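Copper-containing nitrite reductase (Hyphomicrobium denitrificans 1NES1, PDB 6TFO) probably reduces nitrite to nitric oxide with electrons from cytochrome c, working as a copper-containing homotrimer. Local coordinates at residues Thr166-Leu171 against Thr207-Leu212; His222-His227 against Ala237-Asp242; Tyr261-Pro266 against Asn274-Leu279. All blocks are in the same frame, centred on the assembly; numbering follows the deposited sequence.

From the N terminus, contact 1 comes first: the chain runs up 166-171, passes through strand 184-191 and strand 200-203, and returns beside its start in 207-212, closing a loop of 35 residues. Contact 2 then folds the loop 237-242 back on 222-227, and contact 3 joins 261-266 to 274-279 across the short helix 268-274. The three lie in series, none nested or crossed. Leu-210 and Leu-212 of contact 1 pack on Val-224 of contact 2, tying the sheet of strand 207-214 to the one holding strands 225-226, 257-262 and 277-283. Contacts 2 and 3 share both copper ions, and Ser-223 OG is hydrogen-bonded to Ala-264 N.

Contact 1. Residues Thr166-Leu171 against Thr207-Leu212; sequences TVRIDL and TVELHL
His-211 lies flat under the guanidinium of Arg-168, centres 3.5 Å apart and planes only 15° out of parallel. Arg-168 CG stands opposite its backbone N (chi1 -170°) and the chain bends at chi2, which carries the guanidinium over the ring. NH2 sits over the imidazole, stacked and not bonded to ND1, which is hydrogen-bonded to Glu-246 instead. Asp-170 holds the guanidinium side-on in a salt bridge: OD1, in its plane, takes NE and NH2, while OD2 receives Arg-168 NE at 2.8 Å. Glu-209 OE1 accepts from His-211 NE2 at 2.9 Å through its anti lone pair and, well out of the guanidinium plane, adds only a long charge contact to Arg-168 NH1. On the opposite face Leu-171, its N bonded to His-211 O, sets CD1 against Leu-210 CD1 at 3.8 Å; its branched end suits this inward side, which packs on Val-224 and Leu-200. Five backbone bonds, such as His-211 N to Ile-169 O at 2.8 Å, hold the strands parallel in the cupredoxin sheet. With a carboxylate on each ring nitrogen, His-211 is likely to be drawn toward the protonated form, although the stacked arginine would work against this.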
loop_
_atom_site.group_PDB
_atom_site.type_symbol
_atom_site.label_atom_id
_atom_site.label_comp_id
_atom_site.label_asym_id
_atom_site.label_seq_id
_atom_site.Cartn_x
_atom_site.Cartn_y
_atom_site.Cartn_z
ATOM N N THR C 166 -12.519 -45.187 -46.248
ATOM C CA THR C 166 -13.285 -44.471 -45.204
ATOM C C THR C 166 -12.839 -44.994 -43.835
ATOM O O THR C 166 -12.898 -46.215 -43.635
ATOM C CB THR C 166 -14.788 -44.625 -45.434
ATOM O OG1 THR C 166 -15.104 -43.840 -46.582
ATOM C CG2 THR C 166 -15.617 -44.171 -44.253
ATOM N N VAL C 167 -12.397 -44.090 -42.950
ATOM C CA VAL C 167 -11.937 -44.373 -41.554
ATOM C C VAL C 167 -12.860 -43.631 -40.571
ATOM O O VAL C 167 -12.927 -42.387 -40.631
ATOM C CB VAL C 167 -10.465 -43.954 -41.353
ATOM C CG1 VAL C 167 -9.952 -44.295 -39.964
ATOM C CG2 VAL C 167 -9.558 -44.566 -42.388
ATOM N N ARG C 168 -13.529 -44.366 -39.684
ATOM C CA ARG C 168 -14.368 -43.788 -38.600
ATOM C C ARG C 168 -13.467 -43.525 -37.394
ATOM O O ARG C 168 -12.788 -44.468 -36.938
ATOM C CB ARG C 168 -15.513 -44.719 -38.194
ATOM C CG ARG C 168 -16.539 -44.074 -37.274
ATOM C CD ARG C 168 -17.056 -45.027 -36.218
ATOM N NE ARG C 168 -17.882 -44.334 -35.238
ATOM C CZ ARG C 168 -19.214 -44.347 -35.185
ATOM N NH1 ARG C 168 -19.932 -45.022 -36.062
ATOM N NH2 ARG C 168 -19.833 -43.671 -34.237
ATOM N N ILE C 169 -13.450 -42.279 -36.922
ATOM C CA ILE C 169 -12.723 -41.866 -35.689
ATOM C C ILE C 169 -13.768 -41.399 -34.665
ATOM O O ILE C 169 -14.665 -40.571 -35.033
ATOM C CB ILE C 169 -11.653 -40.799 -36.021
ATOM C CG1 ILE C 169 -10.614 -41.334 -37.017
ATOM C CG2 ILE C 169 -10.997 -40.276 -34.747
ATOM C CD1 ILE C 169 -9.532 -40.351 -37.410
ATOM N N ASP C 170 -13.661 -41.910 -33.438
ATOM C CA ASP C 170 -14.528 -41.523 -32.296
ATOM C C ASP C 170 -13.710 -40.745 -31.269
ATOM O O ASP C 170 -12.783 -41.333 -30.714
ATOM C CB ASP C 170 -15.179 -42.758 -31.676
ATOM C CG ASP C 170 -16.253 -43.287 -32.598
ATOM O OD1 ASP C 170 -17.267 -42.584 -32.777
ATOM O OD2 ASP C 170 -16.020 -44.342 -33.203
ATOM N N LEU C 171 -14.066 -39.478 -31.047
ATOM C CA LEU C 171 -13.528 -38.622 -29.958
ATOM C C LEU C 171 -14.642 -38.303 -28.957
ATOM O O LEU C 171 -15.788 -38.029 -29.399
ATOM C CB LEU C 171 -12.966 -37.333 -30.559
ATOM C CG LEU C 171 -11.709 -37.491 -31.408
ATOM C CD1 LEU C 171 -11.357 -36.160 -32.063
ATOM C CD2 LEU C 171 -10.543 -38.051 -30.589
ATOM N N THR C 207 -10.958 -40.968 -46.384
ATOM C CA THR C 207 -12.155 -40.191 -45.972
ATOM C C THR C 207 -12.379 -40.455 -44.475
ATOM O O THR C 207 -12.558 -41.632 -44.096
ATOM C CB THR C 207 -13.343 -40.526 -46.889
ATOM O OG1 THR C 207 -13.097 -39.846 -48.121
ATOM C CG2 THR C 207 -14.686 -40.082 -46.353
ATOM N N VAL C 208 -12.307 -39.405 -43.653
ATOM C CA VAL C 208 -12.421 -39.489 -42.163
ATOM C C VAL C 208 -13.868 -39.166 -41.792
ATOM O O VAL C 208 -14.359 -38.063 -42.181
ATOM C CB VAL C 208 -11.412 -38.567 -41.448
ATOM C CG1 VAL C 208 -11.672 -38.492 -39.955
ATOM C CG2 VAL C 208 -9.967 -38.989 -41.716
ATOM N N GLU C 209 -14.533 -40.142 -41.164
ATOM C CA GLU C 209 -15.889 -40.032 -40.572
ATOM C C GLU C 209 -15.694 -39.805 -39.076
ATOM O O GLU C 209 -15.485 -40.798 -38.332
ATOM C CB GLU C 209 -16.715 -41.290 -40.835
ATOM C CG GLU C 209 -18.089 -41.287 -40.189
ATOM C CD GLU C 209 -18.798 -42.626 -40.298
ATOM O OE1 GLU C 209 -19.365 -43.094 -39.299
ATOM O OE2 GLU C 209 -18.752 -43.216 -41.386
ATOM N N LEU C 210 -15.693 -38.536 -38.669
ATOM C CA LEU C 210 -15.397 -38.140 -37.272
ATOM C C LEU C 210 -16.692 -38.006 -36.486
ATOM O O LEU C 210 -17.541 -37.183 -36.887
ATOM C CB LEU C 210 -14.650 -36.815 -37.216
ATOM C CG LEU C 210 -14.251 -36.472 -35.787
ATOM C CD1 LEU C 210 -12.846 -36.973 -35.484
ATOM C CD2 LEU C 210 -14.392 -34.988 -35.551
ATOM N N HIS C 211 -16.789 -38.770 -35.402
ATOM C CA HIS C 211 -17.851 -38.648 -34.374
ATOM C C HIS C 211 -17.251 -37.953 -33.147
ATOM O O HIS C 211 -16.294 -38.524 -32.568
ATOM C CB HIS C 211 -18.400 -40.036 -34.051
ATOM C CG HIS C 211 -19.224 -40.615 -35.148
ATOM N ND1 HIS C 211 -20.599 -40.759 -35.043
ATOM C CD2 HIS C 211 -18.888 -41.067 -36.374
ATOM C CE1 HIS C 211 -21.068 -41.290 -36.154
ATOM N NE2 HIS C 211 -20.037 -41.491 -36.984
ATOM N N LEU C 212 -17.743 -36.761 -32.791
ATOM C CA LEU C 212 -17.385 -36.085 -31.510
ATOM C C LEU C 212 -18.568 -36.173 -30.533
ATOM O O LEU C 212 -19.597 -35.501 -30.790
ATOM C CB LEU C 212 -16.967 -34.637 -31.781
ATOM C CG LEU C 212 -16.100 -34.015 -30.685
ATOM C CD1 LEU C 212 -15.206 -32.920 -31.251
ATOM C CD2 LEU C 212 -16.962 -33.458 -29.557
#

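Contact 2. Residues His222-His227 against Ala237-Asp242; sequences HSVDFH and AYTQTD. With CU (copper (II) ion), chain J; CU (copper (II) ion), chain K.
Ser-223 lays its CB against the amide end of Gln-240, a tight approach with NE2 3.0 Å away; the angle from NE2 to OG is too poor for a bond. The polar ends are satisfied beyond the pair: OG of Ser-223 is bonded to Ala-264 N and Thr-265 OG1, while Gln-240 hydrogen-bonds through OE1 to Thr-265 OG1 and through NE2 to Ala-264 O. A small hydroxyl residue fits here because it turns its oxygen to the 264-265 loop while the long glutamine, bent at chi2 (-67°), curls back over its carbon. Thr-239 plays a double part. Its OG1 stands between the backbone N and carbonyl carbon (chi1 53°), from where it accepts the N-H of Val-224 at 3.1 Å and is also bonded to Ala-235 O; its methyl CG2 lies 4.1 Å from Val-224 CG1. The backbones meet in a single antiparallel hydrogen-bonded bridge, Thr-241 N to His-222 O at 2.8 Å and His-222 N to Thr-241 O longer, at 3.2 Å. This short bridge joins the loop to the cupredoxin segment that presents His-222, whose CB points away from 237-242 and whose ND1 binds the type 1 copper at 2.0 Å; Glu-175 holds the other ring nitrogen. Farther along, His-227 NE2 binds the second copper, a site completed by His-262, a water and His-419 of a neighbouring subunit. In this structure Asp-225 stays outside the first shell: its OD2 is 3.4 Å from that copper and accepts a hydrogen bond from the copper-bound water at 2.8 Å.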
loop_
_atom_site.group_PDB
_atom_site.type_symbol
_atom_site.label_atom_id
_atom_site.label_comp_id
_atom_site.label_asym_id
_atom_site.label_seq_id
_atom_site.Cartn_x
_atom_site.Cartn_y
_atom_site.Cartn_z
ATOM N N HIS C 222 -17.853 -28.269 -26.620
ATOM C CA HIS C 222 -16.520 -28.635 -27.172
ATOM C C HIS C 222 -16.611 -28.875 -28.682
ATOM O O HIS C 222 -17.731 -29.066 -29.211
ATOM C CB HIS C 222 -15.944 -29.845 -26.434
ATOM C CG HIS C 222 -15.651 -29.527 -25.015
ATOM N ND1 HIS C 222 -14.610 -28.719 -24.664
ATOM C CD2 HIS C 222 -16.294 -29.852 -23.876
ATOM C CE1 HIS C 222 -14.602 -28.576 -23.359
ATOM N NE2 HIS C 222 -15.623 -29.274 -22.851
ATOM N N SER C 223 -15.456 -28.876 -29.342
ATOM C CA SER C 223 -15.331 -28.936 -30.813
ATOM C C SER C 223 -13.965 -29.528 -31.181
ATOM O O SER C 223 -13.215 -29.924 -30.267
ATOM C CB SER C 223 -15.526 -27.560 -31.394
ATOM O OG SER C 223 -14.500 -26.685 -30.942
ATOM N N VAL C 224 -13.658 -29.600 -32.476
ATOM C CA VAL C 224 -12.293 -29.967 -32.937
ATOM C C VAL C 224 -12.014 -29.289 -34.275
ATOM O O VAL C 224 -12.905 -29.263 -35.139
ATOM C CB VAL C 224 -12.110 -31.487 -32.998
ATOM C CG1 VAL C 224 -13.090 -32.132 -33.951
ATOM C CG2 VAL C 224 -10.685 -31.856 -33.353
ATOM N N ASP C 225 -10.824 -28.700 -34.362
ATOM C CA ASP C 225 -10.162 -28.172 -35.576
ATOM C C ASP C 225 -8.962 -29.090 -35.778
ATOM O O ASP C 225 -8.167 -29.212 -34.824
ATOM C CB ASP C 225 -9.804 -26.696 -35.368
ATOM C CG ASP C 225 -8.801 -26.080 -36.329
ATOM O OD1 ASP C 225 -8.423 -26.765 -37.283
ATOM O OD2 ASP C 225 -8.400 -24.902 -36.099
ATOM N N PHE C 226 -8.910 -29.793 -36.917
ATOM C CA PHE C 226 -7.725 -30.559 -37.393
ATOM C C PHE C 226 -6.951 -29.713 -38.408
ATOM O O PHE C 226 -7.554 -29.271 -39.421
ATOM C CB PHE C 226 -8.132 -31.851 -38.097
ATOM C CG PHE C 226 -9.018 -32.760 -37.300
ATOM C CD1 PHE C 226 -8.472 -33.686 -36.433
ATOM C CD2 PHE C 226 -10.390 -32.707 -37.452
ATOM C CE1 PHE C 226 -9.280 -34.559 -35.736
ATOM C CE2 PHE C 226 -11.201 -33.563 -36.730
ATOM C CZ PHE C 226 -10.645 -34.487 -35.877
ATOM N N HIS C 227 -5.653 -29.512 -38.173
ATOM C CA HIS C 227 -4.782 -28.724 -39.080
ATOM C C HIS C 227 -4.637 -29.464 -40.414
ATOM O O HIS C 227 -4.205 -28.806 -41.384
ATOM C CB HIS C 227 -3.462 -28.387 -38.382
ATOM C CG HIS C 227 -3.615 -27.324 -37.349
ATOM N ND1 HIS C 227 -2.531 -26.677 -36.806
ATOM C CD2 HIS C 227 -4.721 -26.774 -36.788
ATOM C CE1 HIS C 227 -2.957 -25.794 -35.930
ATOM N NE2 HIS C 227 -4.297 -25.832 -35.901
ATOM N N ALA C 237 -16.398 -25.751 -37.390
ATOM C CA ALA C 237 -17.716 -25.198 -37.765
ATOM C C ALA C 237 -18.797 -26.290 -37.832
ATOM O O ALA C 237 -19.965 -25.924 -37.980
ATOM C CB ALA C 237 -17.613 -24.457 -39.077
ATOM N N TYR C 238 -18.441 -27.574 -37.766
ATOM C CA TYR C 238 -19.393 -28.714 -37.871
ATOM C C TYR C 238 -19.433 -29.495 -36.549
ATOM O O TYR C 238 -20.303 -30.381 -36.449
ATOM C CB TYR C 238 -19.017 -29.651 -39.038
ATOM C CG TYR C 238 -18.868 -28.985 -40.388
ATOM C CD1 TYR C 238 -17.707 -28.305 -40.724
ATOM C CD2 TYR C 238 -19.884 -29.022 -41.328
ATOM C CE1 TYR C 238 -17.562 -27.668 -41.944
ATOM C CE2 TYR C 238 -19.751 -28.405 -42.564
ATOM C CZ TYR C 238 -18.581 -27.731 -42.876
ATOM O OH TYR C 238 -18.413 -27.098 -44.076
ATOM N N THR C 239 -18.531 -29.221 -35.590
ATOM C CA THR C 239 -18.315 -30.087 -34.389
ATOM C C THR C 239 -18.552 -29.335 -33.070
ATOM O O THR C 239 -18.165 -29.883 -32.011
ATOM C CB THR C 239 -16.928 -30.754 -34.406
ATOM O OG1 THR C 239 -15.898 -29.776 -34.575
ATOM C CG2 THR C 239 -16.827 -31.793 -35.502
ATOM N N GLN C 240 -19.173 -28.153 -33.098
ATOM C CA GLN C 240 -19.583 -27.432 -31.858
ATOM C C GLN C 240 -20.667 -28.295 -31.214
ATOM O O GLN C 240 -21.801 -28.283 -31.715
ATOM C CB GLN C 240 -20.063 -26.010 -32.151
ATOM C CG GLN C 240 -18.985 -25.098 -32.727
ATOM C CD GLN C 240 -17.853 -24.773 -31.782
ATOM O OE1 GLN C 240 -18.068 -24.406 -30.630
ATOM N NE2 GLN C 240 -16.627 -24.876 -32.277
ATOM N N THR C 241 -20.310 -29.058 -30.186
ATOM C CA THR C 241 -21.147 -30.142 -29.607
ATOM C C THR C 241 -21.592 -29.764 -28.184
ATOM O O THR C 241 -20.702 -29.591 -27.298
ATOM C CB THR C 241 -20.366 -31.460 -29.581
ATOM O OG1 THR C 241 -19.761 -31.645 -30.861
ATOM C CG2 THR C 241 -21.235 -32.640 -29.209
ATOM N N ASP C 242 -22.911 -29.655 -27.959
ATOM C CA ASP C 242 -23.475 -29.395 -26.609
ATOM C C ASP C 242 -23.138 -30.591 -25.725
ATOM O O ASP C 242 -22.879 -31.679 -26.231
ATOM C CB ASP C 242 -24.980 -29.149 -26.659
ATOM C CG ASP C 242 -25.347 -27.814 -27.284
ATOM O OD1 ASP C 242 -24.477 -26.905 -27.332
ATOM O OD2 ASP C 242 -26.498 -27.695 -27.729
HETATM CU CU CU J . -13.207 -27.667 -25.697
HETATM CU CU CU K . -5.285 -24.367 -34.884
HETATM O O HOH W 1 -6.541 -22.875 -35.596
#

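Contact 3. Residues Tyr261-Pro266 against Asn274-Leu279; sequences YHCATP and NGMYGL. With CU (copper (II) ion), chain J; CU (copper (II) ion), chain K.
Tyr-261 and Gly-278 form an antiparallel hydrogen-bonded pair, N to O 2.8 Å each way, and the ladder runs on through the non-hydrogen-bonded pair His-262 with Tyr-277 to Cys-263 N, which donates to Met-276 O at 3.1 Å. The Tyr-261 ring folds over the neighbouring strand, its CG held between the backbone N and carbonyl carbon (chi1 71°), with Gly-278 CA under one face, 3.8 Å from the centroid, in a CH-pi contact. Glycine is needed at that spot because a CB would run into the ring. The phenol OH is hydrogen-bonded to Pro-198 O. A serine in place of Tyr-261 would probably leave Gly-278 without its aromatic cover and Pro-198 O without that hydrogen bond. Next door, CB of Cys-263 packs on CB of Met-276 at 3.5 Å, and their sulfurs converge on the type 1 copper, SG at 2.1 Å and SD at 2.5 Å; its other ligands are His-222 and His-271. Met-276, bent at chi3 and central to an inverse gamma turn, follows Gly-275, whose Schellman motif ends helix 268-274. His-262 turns the other way: ND1 donates to Cys-263 O at 2.8 Å, fixing the ring so that NE2 binds the type 2 copper. Adjacent His-262 and Cys-263 thus link the two sites, the His-Cys bridge characteristic of copper nitrite reductases, the usual path for electrons between the metals.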
loop_
_atom_site.group_PDB
_atom_site.type_symbol
_atom_site.label_atom_id
_atom_site.label_comp_id
_atom_site.label_asym_id
_atom_site.label_seq_id
_atom_site.Cartn_x
_atom_site.Cartn_y
_atom_site.Cartn_z
ATOM N N TYR C 261 -4.283 -31.251 -33.862
ATOM C CA TYR C 261 -5.728 -30.942 -33.729
ATOM C C TYR C 261 -5.947 -30.418 -32.301
ATOM O O TYR C 261 -5.123 -30.738 -31.383
ATOM C CB TYR C 261 -6.591 -32.155 -34.080
ATOM C CG TYR C 261 -6.581 -33.291 -33.086
ATOM C CD1 TYR C 261 -5.636 -34.302 -33.160
ATOM C CD2 TYR C 261 -7.540 -33.376 -32.081
ATOM C CE1 TYR C 261 -5.634 -35.354 -32.257
ATOM C CE2 TYR C 261 -7.549 -34.427 -31.175
ATOM C CZ TYR C 261 -6.597 -35.428 -31.270
ATOM O OH TYR C 261 -6.578 -36.480 -30.391
ATOM N N HIS C 262 -6.970 -29.580 -32.130
ATOM C CA HIS C 262 -7.320 -28.916 -30.841
ATOM C C HIS C 262 -8.809 -28.574 -30.849
ATOM O O HIS C 262 -9.386 -28.431 -31.946
ATOM C CB HIS C 262 -6.440 -27.682 -30.570
ATOM C CG HIS C 262 -6.466 -26.620 -31.622
ATOM N ND1 HIS C 262 -7.535 -25.744 -31.777
ATOM C CD2 HIS C 262 -5.547 -26.264 -32.555
ATOM C CE1 HIS C 262 -7.292 -24.914 -32.775
ATOM N NE2 HIS C 262 -6.066 -25.219 -33.280
ATOM N N CYS C 263 -9.391 -28.421 -29.667
ATOM C CA CYS C 263 -10.733 -27.809 -29.497
ATOM C C CYS C 263 -10.717 -26.387 -30.086
ATOM O O CYS C 263 -9.667 -25.728 -30.035
ATOM C CB CYS C 263 -11.131 -27.807 -28.029
ATOM S SG CYS C 263 -12.819 -27.220 -27.753
ATOM N N ALA C 264 -11.825 -25.953 -30.683
ATOM C CA ALA C 264 -11.976 -24.611 -31.289
ATOM C C ALA C 264 -13.320 -24.018 -30.864
ATOM O O ALA C 264 -13.994 -23.451 -31.726
ATOM C CB ALA C 264 -11.858 -24.695 -32.780
ATOM N N THR C 265 -13.686 -24.207 -29.589
ATOM C CA THR C 265 -14.811 -23.531 -28.880
ATOM C C THR C 265 -14.231 -22.376 -28.060
ATOM O O THR C 265 -13.279 -22.563 -27.299
ATOM C CB THR C 265 -15.619 -24.541 -28.043
ATOM O OG1 THR C 265 -16.122 -25.542 -28.928
ATOM C CG2 THR C 265 -16.769 -23.902 -27.289
ATOM N N PRO C 266 -14.761 -21.139 -28.177
ATOM C CA PRO C 266 -14.198 -20.009 -27.429
ATOM C C PRO C 266 -14.334 -20.199 -25.912
ATOM O O PRO C 266 -15.314 -20.801 -25.475
ATOM C CB PRO C 266 -15.042 -18.812 -27.893
ATOM C CG PRO C 266 -15.765 -19.277 -29.155
ATOM C CD PRO C 266 -15.928 -20.768 -28.996
ATOM N N ASN C 274 -6.212 -26.163 -21.058
ATOM C CA ASN C 274 -6.896 -27.145 -20.174
ATOM C C ASN C 274 -6.613 -28.571 -20.637
ATOM O O ASN C 274 -6.787 -29.478 -19.805
ATOM C CB ASN C 274 -8.392 -26.848 -20.076
ATOM C CG ASN C 274 -8.703 -25.762 -19.063
ATOM O OD1 ASN C 274 -9.866 -25.493 -18.795
ATOM N ND2 ASN C 274 -7.684 -25.121 -18.523
ATOM N N GLY C 275 -6.233 -28.757 -21.910
ATOM C CA GLY C 275 -5.581 -29.990 -22.400
ATOM C C GLY C 275 -6.149 -30.532 -23.703
ATOM O O GLY C 275 -5.801 -31.697 -24.030
ATOM N N MET C 276 -6.950 -29.743 -24.437
ATOM C CA MET C 276 -7.689 -30.221 -25.638
ATOM C C MET C 276 -6.807 -30.018 -26.883
ATOM O O MET C 276 -7.112 -29.149 -27.731
ATOM C CB MET C 276 -9.058 -29.541 -25.765
ATOM C CG MET C 276 -9.928 -29.741 -24.513
ATOM S SD MET C 276 -11.720 -29.428 -24.729
ATOM C CE MET C 276 -12.184 -30.964 -25.509
ATOM N N TYR C 277 -5.748 -30.834 -26.990
ATOM C CA TYR C 277 -4.855 -30.892 -28.172
ATOM C C TYR C 277 -4.324 -32.313 -28.371
ATOM O O TYR C 277 -4.208 -33.067 -27.395
ATOM C CB TYR C 277 -3.717 -29.874 -28.035
ATOM C CG TYR C 277 -2.964 -29.865 -26.723
ATOM C CD1 TYR C 277 -1.848 -30.671 -26.526
ATOM C CD2 TYR C 277 -3.309 -28.988 -25.703
ATOM C CE1 TYR C 277 -1.113 -30.626 -25.345
ATOM C CE2 TYR C 277 -2.585 -28.929 -24.516
ATOM C CZ TYR C 277 -1.475 -29.741 -24.340
ATOM O OH TYR C 277 -0.759 -29.692 -23.183
ATOM N N GLY C 278 -3.996 -32.649 -29.624
ATOM C CA GLY C 278 -3.443 -33.951 -30.054
ATOM C C GLY C 278 -2.830 -33.875 -31.438
ATOM O O GLY C 278 -2.816 -32.772 -32.046
ATOM N N LEU C 279 -2.337 -35.008 -31.935
ATOM C CA LEU C 279 -1.675 -35.103 -33.269
ATOM C C LEU C 279 -2.483 -36.024 -34.190
ATOM O O LEU C 279 -2.970 -37.069 -33.716
ATOM C CB LEU C 279 -0.248 -35.620 -33.088
ATOM C CG LEU C 279 0.774 -34.623 -32.549
ATOM C CD1 LEU C 279 2.149 -35.263 -32.475
ATOM C CD2 LEU C 279 0.830 -33.358 -33.387
HETATM CU CU CU J . -13.207 -27.667 -25.697
HETATM CU CU CU K . -5.285 -24.367 -34.884
HETATM O O HOH W 1 -6.541 -22.875 -35.596
#